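Local coordinates for transcriptional regulator, LacI family protein (Rhodococcus jostii, PDB 3K9C) that probably acts as a DNA-binding transcriptional regulator of the LacI family, recognising cis-regulatory DNA sequences, at residues I114-D119 with L265-V270; G16-L21 with R53-A58; E174-L179 with T187-F192; A149-D152 with A158-T161. All coordinates share one frame; numbering follows the deposited sequence.

In the fold
The four contacts span a two-lobed fold of the periplasmic-binding-protein type, as in other LacI-family regulators. Contact 2 closes first along the chain and joins strand 13-20 to helix 55-63 in the lobe built on the larger, mixed sheet. Contacts 3 and 4 belong to the lobe with the parallel four-stranded sheet; their centres are 14 Å apart, and L179 packs on T161 between them. Contact 1, whose segments bracket both in sequence, sets helix 110-123 against strand 262-270, which belongs to the larger sheet, so it lies where the lobes are connected. Its helix also packs on V190 and A150. Contacts 2 and 4, on opposite sides of the chain's centre, have centres 37 Å apart.

Contact 1 (I114-D119 with L265-V270); sequences ITLAVD and LAPHLV
L116 lays its CD1 methyl over the backbone of P267 and H268, and nearly all of the direct touching comes from this one branch. L116 CD1 comes within 3.6 Å of P267 O and 3.9 Å of H268 CA, and it also lies 4.0 Å from L269 N. The proline ring joins in more loosely, with P267 CG 4.2 Å from L116 CD1. The leucine carries its CG beside the backbone N (chi1 -68°) and is extended beyond it, which sends CD1 straight out from the helix. L269 points toward the helix and loses some surface to it, although its side chain stays a little farther off.

P267 also packs on I236 of strand 235-237 and on D109, while A117, one residue after L116, touches the same I236. Helix 110-123 is thereby set against two of the chain segments that connect the lobes in this kind of fold.

All three close approaches are made by a methyl group, two of them to polar backbone atoms, and they provide no directional bond. The contact thus depends on shape and on excluding water at a partly exposed surface.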
loop_
_atom_site.group_PDB
_atom_site.type_symbol
_atom_site.label_atom_id
_atom_site.label_comp_id
_atom_site.label_asym_id
_atom_site.label_seq_id
_atom_site.Cartn_x
_atom_site.Cartn_y
_atom_site.Cartn_z
ATOM N N ILE B 114 -21.085 -9.789 3.449
ATOM C CA ILE B 114 -20.717 -11.123 3.015
ATOM C C ILE B 114 -21.945 -11.858 2.490
ATOM O O ILE B 114 -21.834 -12.683 1.580
ATOM C CB ILE B 114 -19.989 -11.903 4.156
ATOM C CG1 ILE B 114 -19.309 -13.142 3.580
ATOM C CG2 ILE B 114 -20.958 -12.277 5.256
ATOM C CD1 ILE B 114 -17.981 -13.458 4.233
ATOM N N THR B 115 -23.123 -11.543 3.030
ATOM C CA THR B 115 -24.348 -12.180 2.545
ATOM C C THR B 115 -24.529 -11.819 1.065
ATOM O O THR B 115 -24.964 -12.652 0.267
ATOM C CB THR B 115 -25.598 -11.726 3.350
ATOM O OG1 THR B 115 -25.401 -12.003 4.736
ATOM C CG2 THR B 115 -26.836 -12.469 2.889
ATOM N N LEU B 116 -24.192 -10.579 0.698
ATOM C CA LEU B 116 -24.293 -10.146 -0.704
ATOM C C LEU B 116 -23.360 -10.994 -1.566
ATOM O O LEU B 116 -23.727 -11.430 -2.658
ATOM C CB LEU B 116 -23.898 -8.667 -0.852
ATOM C CG LEU B 116 -24.826 -7.613 -0.242
ATOM C CD1 LEU B 116 -24.176 -6.241 -0.353
ATOM C CD2 LEU B 116 -26.182 -7.638 -0.954
ATOM N N ALA B 117 -22.143 -11.204 -1.070
ATOM C CA ALA B 117 -21.150 -12.014 -1.773
ATOM C C ALA B 117 -21.708 -13.420 -1.989
ATOM O O ALA B 117 -21.663 -13.945 -3.095
ATOM C CB ALA B 117 -19.841 -12.076 -0.956
ATOM N N VAL B 118 -22.237 -14.029 -0.928
ATOM C CA VAL B 118 -22.808 -15.374 -1.028
ATOM C C VAL B 118 -24.025 -15.416 -1.948
ATOM O O VAL B 118 -24.127 -16.298 -2.794
ATOM C CB VAL B 118 -23.215 -15.944 0.357
ATOM C CG1 VAL B 118 -24.050 -17.223 0.173
ATOM C CG2 VAL B 118 -21.964 -16.268 1.177
ATOM N N ASP B 119 -24.944 -14.466 -1.792
ATOM C CA ASP B 119 -26.128 -14.439 -2.653
ATOM C C ASP B 119 -25.703 -14.368 -4.120
ATOM O O ASP B 119 -26.240 -15.079 -4.970
ATOM C CB ASP B 119 -27.021 -13.242 -2.320
ATOM C CG ASP B 119 -27.668 -13.356 -0.952
ATOM O OD1 ASP B 119 -27.702 -14.470 -0.392
ATOM O OD2 ASP B 119 -28.156 -12.327 -0.439
ATOM N N LEU B 265 -23.245 1.255 8.359
ATOM C CA LEU B 265 -23.533 1.580 6.968
ATOM C C LEU B 265 -23.710 0.354 6.071
ATOM O O LEU B 265 -23.044 -0.669 6.243
ATOM C CB LEU B 265 -22.408 2.449 6.407
ATOM C CG LEU B 265 -21.955 3.606 7.304
ATOM C CD1 LEU B 265 -20.863 4.395 6.600
ATOM C CD2 LEU B 265 -23.143 4.509 7.637
ATOM N N ALA B 266 -24.606 0.473 5.097
ATOM C CA ALA B 266 -24.874 -0.610 4.162
ATOM C C ALA B 266 -23.801 -0.686 3.089
ATOM O O ALA B 266 -23.392 0.329 2.532
ATOM C CB ALA B 266 -26.223 -0.408 3.505
ATOM N N PRO B 267 -23.317 -1.902 2.795
ATOM C CA PRO B 267 -22.287 -2.092 1.771
ATOM C C PRO B 267 -22.984 -2.480 0.472
ATOM O O PRO B 267 -24.190 -2.709 0.463
ATOM C CB PRO B 267 -21.472 -3.245 2.336
ATOM C CG PRO B 267 -22.546 -4.114 2.918
ATOM C CD PRO B 267 -23.434 -3.106 3.640
ATOM N N HIS B 268 -22.243 -2.536 -0.625
ATOM C CA HIS B 268 -22.836 -2.946 -1.891
ATOM C C HIS B 268 -21.877 -3.778 -2.711
ATOM O O HIS B 268 -20.661 -3.712 -2.526
ATOM C CB HIS B 268 -23.365 -1.744 -2.699
ATOM C CG HIS B 268 -22.446 -0.566 -2.746
ATOM N ND1 HIS B 268 -21.456 -0.424 -3.696
ATOM C CD2 HIS B 268 -22.395 0.550 -1.980
ATOM C CE1 HIS B 268 -20.837 0.729 -3.517
ATOM N NE2 HIS B 268 -21.388 1.340 -2.481
ATOM N N LEU B 269 -22.439 -4.589 -3.598
ATOM C CA LEU B 269 -21.648 -5.465 -4.445
ATOM C C LEU B 269 -21.112 -4.732 -5.652
ATOM O O LEU B 269 -21.820 -3.964 -6.286
ATOM C CB LEU B 269 -22.483 -6.657 -4.923
ATOM C CG LEU B 269 -21.765 -7.557 -5.937
ATOM C CD1 LEU B 269 -20.650 -8.304 -5.239
ATOM C CD2 LEU B 269 -22.755 -8.533 -6.568
ATOM N N VAL B 270 -19.848 -4.981 -5.958
ATOM C CA VAL B 270 -19.210 -4.379 -7.103
ATOM C C VAL B 270 -18.686 -5.530 -7.941
ATOM O O VAL B 270 -17.658 -6.133 -7.617
ATOM C CB VAL B 270 -18.045 -3.459 -6.683
ATOM C CG1 VAL B 270 -17.379 -2.856 -7.927
ATOM C CG2 VAL B 270 -18.557 -2.366 -5.771
#

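Contact 2 (G16-L21 with R53-A58)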
loop_
_atom_site.group_PDB
_atom_site.type_symbol
_atom_site.label_atom_id
_atom_site.label_comp_id
_atom_site.label_asym_id
_atom_site.label_seq_id
_atom_site.Cartn_x
_atom_site.Cartn_y
_atom_site.Cartn_z
ATOM N N GLY B 16 -7.423 13.887 15.151
ATOM C CA GLY B 16 -6.396 12.868 15.130
ATOM C C GLY B 16 -6.864 11.604 14.445
ATOM O O GLY B 16 -7.986 11.155 14.661
ATOM N N VAL B 17 -6.005 11.028 13.614
ATOM C CA VAL B 17 -6.361 9.795 12.914
ATOM C C VAL B 17 -5.268 8.728 13.033
ATOM O O VAL B 17 -4.148 8.927 12.576
ATOM C CB VAL B 17 -6.621 10.065 11.408
ATOM C CG1 VAL B 17 -6.986 8.765 10.695
ATOM C CG2 VAL B 17 -7.728 11.086 11.248
ATOM N N VAL B 18 -5.593 7.602 13.661
ATOM C CA VAL B 18 -4.641 6.498 13.796
ATOM C C VAL B 18 -4.964 5.492 12.678
ATOM O O VAL B 18 -6.124 5.117 12.502
ATOM C CB VAL B 18 -4.788 5.825 15.183
ATOM C CG1 VAL B 18 -3.799 4.678 15.336
ATOM C CG2 VAL B 18 -4.545 6.862 16.286
ATOM N N PHE B 19 -3.957 5.064 11.916
ATOM C CA PHE B 19 -4.187 4.114 10.815
ATOM C C PHE B 19 -2.977 3.224 10.544
ATOM O O PHE B 19 -1.848 3.567 10.902
ATOM C CB PHE B 19 -4.530 4.865 9.521
ATOM C CG PHE B 19 -3.333 5.427 8.822
ATOM C CD1 PHE B 19 -2.865 4.851 7.648
ATOM C CD2 PHE B 19 -2.655 6.519 9.349
ATOM C CE1 PHE B 19 -1.736 5.356 7.007
ATOM C CE2 PHE B 19 -1.531 7.031 8.722
ATOM C CZ PHE B 19 -1.070 6.452 7.548
ATOM N N GLU B 20 -3.219 2.090 9.891
ATOM C CA GLU B 20 -2.152 1.147 9.563
ATOM C C GLU B 20 -1.434 1.500 8.268
ATOM O O GLU B 20 -2.034 1.498 7.187
ATOM C CB GLU B 20 -2.706 -0.272 9.440
ATOM C CG GLU B 20 -3.030 -0.937 10.753
ATOM C CD GLU B 20 -3.724 -2.274 10.565
ATOM O OE1 GLU B 20 -3.259 -3.087 9.729
ATOM O OE2 GLU B 20 -4.734 -2.511 11.257
ATOM N N LEU B 21 -0.146 1.795 8.387
ATOM C CA LEU B 21 0.674 2.128 7.231
ATOM C C LEU B 21 0.622 0.972 6.218
ATOM O O LEU B 21 0.655 -0.201 6.589
ATOM C CB LEU B 21 2.120 2.368 7.675
ATOM C CG LEU B 21 2.954 3.341 6.838
ATOM C CD1 LEU B 21 2.274 4.698 6.814
ATOM C CD2 LEU B 21 4.360 3.467 7.425
ATOM N N ARG B 53 5.998 0.020 15.216
ATOM C CA ARG B 53 5.382 1.135 15.932
ATOM C C ARG B 53 3.985 0.773 16.408
ATOM O O ARG B 53 3.001 0.969 15.691
ATOM C CB ARG B 53 5.337 2.403 15.064
ATOM C CG ARG B 53 5.352 3.675 15.922
ATOM C CD ARG B 53 5.543 4.962 15.135
ATOM N NE ARG B 53 4.261 5.552 14.794
ATOM C CZ ARG B 53 3.778 6.678 15.307
ATOM N NH1 ARG B 53 4.473 7.369 16.196
ATOM N NH2 ARG B 53 2.582 7.100 14.938
ATOM N N ALA B 54 3.916 0.244 17.626
ATOM C CA ALA B 54 2.654 -0.182 18.228
ATOM C C ALA B 54 1.571 0.886 18.229
ATOM O O ALA B 54 1.854 2.088 18.328
ATOM C CB ALA B 54 2.898 -0.669 19.656
ATOM N N GLU B 55 0.326 0.435 18.114
ATOM C CA GLU B 55 -0.808 1.344 18.112
ATOM C C GLU B 55 -0.839 2.148 19.404
ATOM O O GLU B 55 -1.325 3.281 19.432
ATOM C CB GLU B 55 -2.116 0.574 17.936
ATOM C CG GLU B 55 -3.347 1.446 18.126
ATOM C CD GLU B 55 -4.617 0.771 17.673
ATOM O OE1 GLU B 55 -4.739 -0.455 17.892
ATOM O OE2 GLU B 55 -5.493 1.468 17.107
ATOM N N LYS B 56 -0.318 1.562 20.475
ATOM C CA LYS B 56 -0.261 2.244 21.759
ATOM C C LYS B 56 0.669 3.457 21.621
ATOM O O LYS B 56 0.373 4.549 22.110
ATOM C CB LYS B 56 0.274 1.285 22.830
ATOM C CG LYS B 56 0.240 1.836 24.243
ATOM C CD LYS B 56 0.850 0.847 25.240
ATOM C CE LYS B 56 2.355 0.683 25.024
ATOM N NZ LYS B 56 2.969 -0.369 25.905
ATOM N N VAL B 57 1.795 3.256 20.944
ATOM C CA VAL B 57 2.774 4.326 20.735
ATOM C C VAL B 57 2.192 5.417 19.832
ATOM O O VAL B 57 2.396 6.612 20.057
ATOM C CB VAL B 57 4.063 3.768 20.085
ATOM C CG1 VAL B 57 5.034 4.899 19.768
ATOM C CG2 VAL B 57 4.712 2.744 21.019
ATOM N N ALA B 58 1.457 4.995 18.813
ATOM C CA ALA B 58 0.846 5.923 17.879
ATOM C C ALA B 58 -0.191 6.809 18.578
ATOM O O ALA B 58 -0.246 8.020 18.335
ATOM C CB ALA B 58 0.197 5.154 16.747
#
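E55 OE2 is hydrogen-bonded to T75 OG1 while it rests against the CG1 methyl of V18 at 4.0 Å. The other carboxylate oxygen, E55 OE1, accepts the backbone N-H of R76, so both ends of the group are pinned by the chain just beyond strand 67-73. This grip probably fixes the rotation of the carboxylate. E55 reaches it with CG anti to the backbone N (chi1 172°) and an extended chain, which passes V18 at about a right angle.

The same CG1 branch of V18 also meets the methyl of A58, one helical turn after E55, with V18 CG1 and A58 CB 4.3 Å apart. One valine branch therefore touches two successive turns of the helix. That first turn is closed by A58 N bonding to A54 O at 3.0 Å, with A54 at the N-cap position.

V18 continues into a buried apolar cluster with V59 and L62 of helix 55-63, V49 of strand 42-49 and L72 of strand 67-73. Helix 55-63 is the crossover of a beta-alpha-beta unit that links strands 42-49 and 67-73, and it passes over strand 13-20 lying between them; V17 and F19 pack instead on helix 24-39.

Contact 3 (E174-L179 with T187-F192); sequences EGMHTL and TAVVAF
Apolar contacts between M176, L179 and V189 make up the whole of the meeting between helix and strand. M176, a selenomethionine here, meets V189 tip to tip: its CE methyl faces the fork of the valine, with M176 CE 3.6 Å from V189 CG2. The selenium follows at the side, M176 SE lying 3.8 Å from V189 CG2. The approach of M176 CE to V189 CG1, 3.3 Å, is tighter than normal van der Waals contact and its exact value is doubtful. M176 starts with CG anti to the backbone N (chi1 -170°) and then bends twice, which turns its end to the strand although the side chain sets off alongside it. L179, one turn on, also comes end-on, more loosely, with L179 CD1 4.2 Å from V189 CG1.

An alanine in place of V189 would take away both branches and would probably open a gap before M176 CE and L179 CD1, leaving these ends less firmly held.

Within the helix segment, E174 O takes the backbone N-H of T178 at 2.9 Å and also the hydroxyl, with T178 OG1 3.0 Å from E174 O. The hydroxyl stands above the carbonyl plane, 42° out of it, turned back to the preceding turn of its own helix.

I132 of strand 129-133 packs on all three apolar side chains, while V200, L203 and L204 of helix 194-206 border M176. Helix 169-181 thus lies on one face of the parallel sheet; V190 packs on helix 110-123 on the opposite face.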
loop_
_atom_site.group_PDB
_atom_site.type_symbol
_atom_site.label_atom_id
_atom_site.label_comp_id
_atom_site.label_asym_id
_atom_site.label_seq_id
_atom_site.Cartn_x
_atom_site.Cartn_y
_atom_site.Cartn_z
ATOM N N GLU B 174 -2.063 -19.193 1.088
ATOM C CA GLU B 174 -2.066 -20.401 1.909
ATOM C C GLU B 174 -3.469 -20.975 2.048
ATOM O O GLU B 174 -3.679 -22.175 1.864
ATOM C CB GLU B 174 -1.466 -20.117 3.289
ATOM C CG GLU B 174 0.055 -20.122 3.290
ATOM C CD GLU B 174 0.629 -21.450 2.787
ATOM O OE1 GLU B 174 0.490 -22.468 3.499
ATOM O OE2 GLU B 174 1.210 -21.482 1.677
ATOM N N GLY B 175 -4.430 -20.115 2.360
ATOM C CA GLY B 175 -5.796 -20.579 2.489
ATOM C C GLY B 175 -6.296 -21.223 1.211
ATOM O O GLY B 175 -6.994 -22.226 1.258
HETATM N N MSE B 176 -5.940 -20.655 0.064
HETATM C CA MSE B 176 -6.385 -21.207 -1.211
HETATM C C MSE B 176 -5.719 -22.557 -1.457
HETATM O O MSE B 176 -6.343 -23.483 -1.981
HETATM C CB MSE B 176 -6.072 -20.236 -2.354
HETATM C CG MSE B 176 -6.704 -20.597 -3.712
HETATM SE SE MSE B 176 -8.669 -20.703 -3.689
HETATM C CE MSE B 176 -9.006 -19.744 -2.073
ATOM N N HIS B 177 -4.451 -22.654 -1.071
ATOM C CA HIS B 177 -3.695 -23.889 -1.221
ATOM C C HIS B 177 -4.409 -24.971 -0.407
ATOM O O HIS B 177 -4.695 -26.061 -0.909
ATOM C CB HIS B 177 -2.275 -23.684 -0.698
ATOM C CG HIS B 177 -1.463 -24.937 -0.648
ATOM N ND1 HIS B 177 -1.175 -25.680 -1.773
ATOM C CD2 HIS B 177 -0.900 -25.595 0.395
ATOM C CE1 HIS B 177 -0.471 -26.744 -1.423
ATOM N NE2 HIS B 177 -0.292 -26.716 -0.116
ATOM N N THR B 178 -4.708 -24.653 0.848
ATOM C CA THR B 178 -5.405 -25.583 1.732
ATOM C C THR B 178 -6.696 -26.056 1.062
ATOM O O THR B 178 -6.970 -27.254 0.998
ATOM C CB THR B 178 -5.787 -24.912 3.067
ATOM O OG1 THR B 178 -4.614 -24.384 3.701
ATOM C CG2 THR B 178 -6.458 -25.906 3.984
ATOM N N LEU B 179 -7.481 -25.103 0.558
ATOM C CA LEU B 179 -8.751 -25.407 -0.093
ATOM C C LEU B 179 -8.597 -26.305 -1.310
ATOM O O LEU B 179 -9.437 -27.161 -1.560
ATOM C CB LEU B 179 -9.473 -24.108 -0.490
ATOM C CG LEU B 179 -9.875 -23.232 0.706
ATOM C CD1 LEU B 179 -10.423 -21.873 0.240
ATOM C CD2 LEU B 179 -10.907 -23.988 1.539
ATOM N N THR B 187 -15.786 -24.225 -5.738
ATOM C CA THR B 187 -15.778 -23.593 -7.058
ATOM C C THR B 187 -15.821 -22.071 -6.920
ATOM O O THR B 187 -15.727 -21.347 -7.904
ATOM C CB THR B 187 -16.983 -24.033 -7.919
ATOM O OG1 THR B 187 -18.193 -23.577 -7.305
ATOM C CG2 THR B 187 -17.019 -25.544 -8.073
ATOM N N ALA B 188 -15.995 -21.592 -5.694
ATOM C CA ALA B 188 -16.027 -20.153 -5.436
ATOM C C ALA B 188 -15.410 -19.915 -4.072
ATOM O O ALA B 188 -15.503 -20.756 -3.176
ATOM C CB ALA B 188 -17.451 -19.627 -5.469
ATOM N N VAL B 189 -14.775 -18.765 -3.921
ATOM C CA VAL B 189 -14.119 -18.435 -2.679
ATOM C C VAL B 189 -14.329 -16.975 -2.337
ATOM O O VAL B 189 -14.103 -16.113 -3.171
ATOM C CB VAL B 189 -12.604 -18.687 -2.795
ATOM C CG1 VAL B 189 -11.925 -18.371 -1.478
ATOM C CG2 VAL B 189 -12.349 -20.128 -3.231
ATOM N N VAL B 190 -14.762 -16.708 -1.114
ATOM C CA VAL B 190 -14.953 -15.343 -0.650
ATOM C C VAL B 190 -13.795 -15.061 0.311
ATOM O O VAL B 190 -13.702 -15.669 1.376
ATOM C CB VAL B 190 -16.311 -15.172 0.098
ATOM C CG1 VAL B 190 -16.429 -13.764 0.652
ATOM C CG2 VAL B 190 -17.475 -15.450 -0.848
ATOM N N ALA B 191 -12.899 -14.163 -0.085
ATOM C CA ALA B 191 -11.747 -13.814 0.740
ATOM C C ALA B 191 -12.121 -12.755 1.770
ATOM O O ALA B 191 -13.058 -11.992 1.561
ATOM C CB ALA B 191 -10.606 -13.316 -0.138
ATOM N N PHE B 192 -11.376 -12.703 2.875
ATOM C CA PHE B 192 -11.659 -11.731 3.934
ATOM C C PHE B 192 -11.638 -10.305 3.390
ATOM O O PHE B 192 -12.549 -9.527 3.659
ATOM C CB PHE B 192 -10.645 -11.853 5.075
ATOM C CG PHE B 192 -10.844 -10.837 6.158
ATOM C CD1 PHE B 192 -12.006 -10.838 6.921
ATOM C CD2 PHE B 192 -9.888 -9.858 6.393
ATOM C CE1 PHE B 192 -12.211 -9.877 7.903
ATOM C CE2 PHE B 192 -10.085 -8.891 7.379
ATOM C CZ PHE B 192 -11.249 -8.899 8.133
#

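Contact 4 (A149-D152 with A158-T161)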
loop_
_atom_site.group_PDB
_atom_site.type_symbol
_atom_site.label_atom_id
_atom_site.label_comp_id
_atom_site.label_asym_id
_atom_site.label_seq_id
_atom_site.Cartn_x
_atom_site.Cartn_y
_atom_site.Cartn_z
ATOM N N ALA B 149 -24.041 -18.188 8.033
ATOM C CA ALA B 149 -25.481 -17.966 8.087
ATOM C C ALA B 149 -26.059 -17.937 6.684
ATOM O O ALA B 149 -27.066 -18.589 6.404
ATOM C CB ALA B 149 -25.787 -16.659 8.801
ATOM N N ALA B 150 -25.422 -17.179 5.798
ATOM C CA ALA B 150 -25.899 -17.077 4.429
ATOM C C ALA B 150 -25.857 -18.434 3.734
ATOM O O ALA B 150 -26.762 -18.771 2.981
ATOM C CB ALA B 150 -25.069 -16.059 3.652
HETATM N N MSE B 151 -24.808 -19.215 3.967
HETATM C CA MSE B 151 -24.739 -20.522 3.319
HETATM C C MSE B 151 -25.891 -21.409 3.807
HETATM O O MSE B 151 -26.496 -22.156 3.033
HETATM C CB MSE B 151 -23.388 -21.200 3.597
HETATM C CG MSE B 151 -22.189 -20.597 2.857
HETATM SE SE MSE B 151 -22.377 -20.779 0.929
HETATM C CE MSE B 151 -21.782 -22.633 0.720
ATOM N N ASP B 152 -26.195 -21.302 5.093
ATOM C CA ASP B 152 -27.257 -22.088 5.700
ATOM C C ASP B 152 -28.621 -21.689 5.133
ATOM O O ASP B 152 -29.486 -22.540 4.924
ATOM C CB ASP B 152 -27.224 -21.905 7.222
ATOM C CG ASP B 152 -28.151 -22.864 7.953
ATOM O OD1 ASP B 152 -28.340 -24.011 7.485
ATOM O OD2 ASP B 152 -28.673 -22.469 9.013
ATOM N N ALA B 158 -23.691 -27.957 4.345
ATOM C CA ALA B 158 -22.842 -29.141 4.188
ATOM C C ALA B 158 -21.766 -28.992 3.105
ATOM O O ALA B 158 -20.887 -29.846 2.976
ATOM C CB ALA B 158 -23.707 -30.375 3.904
ATOM N N SER B 159 -21.834 -27.915 2.326
ATOM C CA SER B 159 -20.830 -27.683 1.291
ATOM C C SER B 159 -20.147 -26.334 1.514
ATOM O O SER B 159 -19.557 -25.756 0.589
ATOM C CB SER B 159 -21.462 -27.753 -0.102
ATOM O OG SER B 159 -22.597 -26.922 -0.209
ATOM N N ALA B 160 -20.229 -25.844 2.752
ATOM C CA ALA B 160 -19.620 -24.579 3.126
ATOM C C ALA B 160 -18.314 -24.854 3.864
ATOM O O ALA B 160 -18.270 -25.669 4.790
ATOM C CB ALA B 160 -20.577 -23.771 4.016
ATOM N N THR B 161 -17.248 -24.179 3.452
ATOM C CA THR B 161 -15.946 -24.364 4.079
ATOM C C THR B 161 -15.353 -23.035 4.547
ATOM O O THR B 161 -15.368 -22.051 3.814
ATOM C CB THR B 161 -14.957 -25.004 3.094
ATOM O OG1 THR B 161 -15.556 -26.160 2.502
ATOM C CG2 THR B 161 -13.673 -25.415 3.806
#
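M151 is the residue of segment 149-152 that reaches the strand; A150 just before it packs instead on T115 and V118 of helix 110-123. The selenomethionine wraps round one methyl group. M151 CB lies 3.8 Å from A160 CB, M151 CG lies 3.7 Å from it, and the far end returns to the same atom, with M151 CE 3.7 Å from A160 CB. An approach from both the root and the end of the side chain needs a curled chain: after CG is set beside the backbone N, bends at chi2 (-63°) and chi3 (-81°) carry CE back round to the alanine. M151 CE also lies 3.8 Å from S159 O, in the preceding residue. Elsewhere M151 packs on V118, I129 and L156.

Next in the helix, D152 bonds through OD1 to the hydroxyl of S157 in the turn leading to strand 160-164. S159 OG lies within hydrogen-bonding distance of R127 O and L156 O, which its single proton must share or serve in turn; this probably steadies the backbone that M151 CE touches.

The helix and strand here are successive parts of the beta-alpha-beta unit made by strand 129-133, helix 140-153 and strand 160-164. Between the segments themselves the contact is purely van der Waals, a flexible side chain moulded to a small one, while the polar bonds that fix the turn lie at its margin.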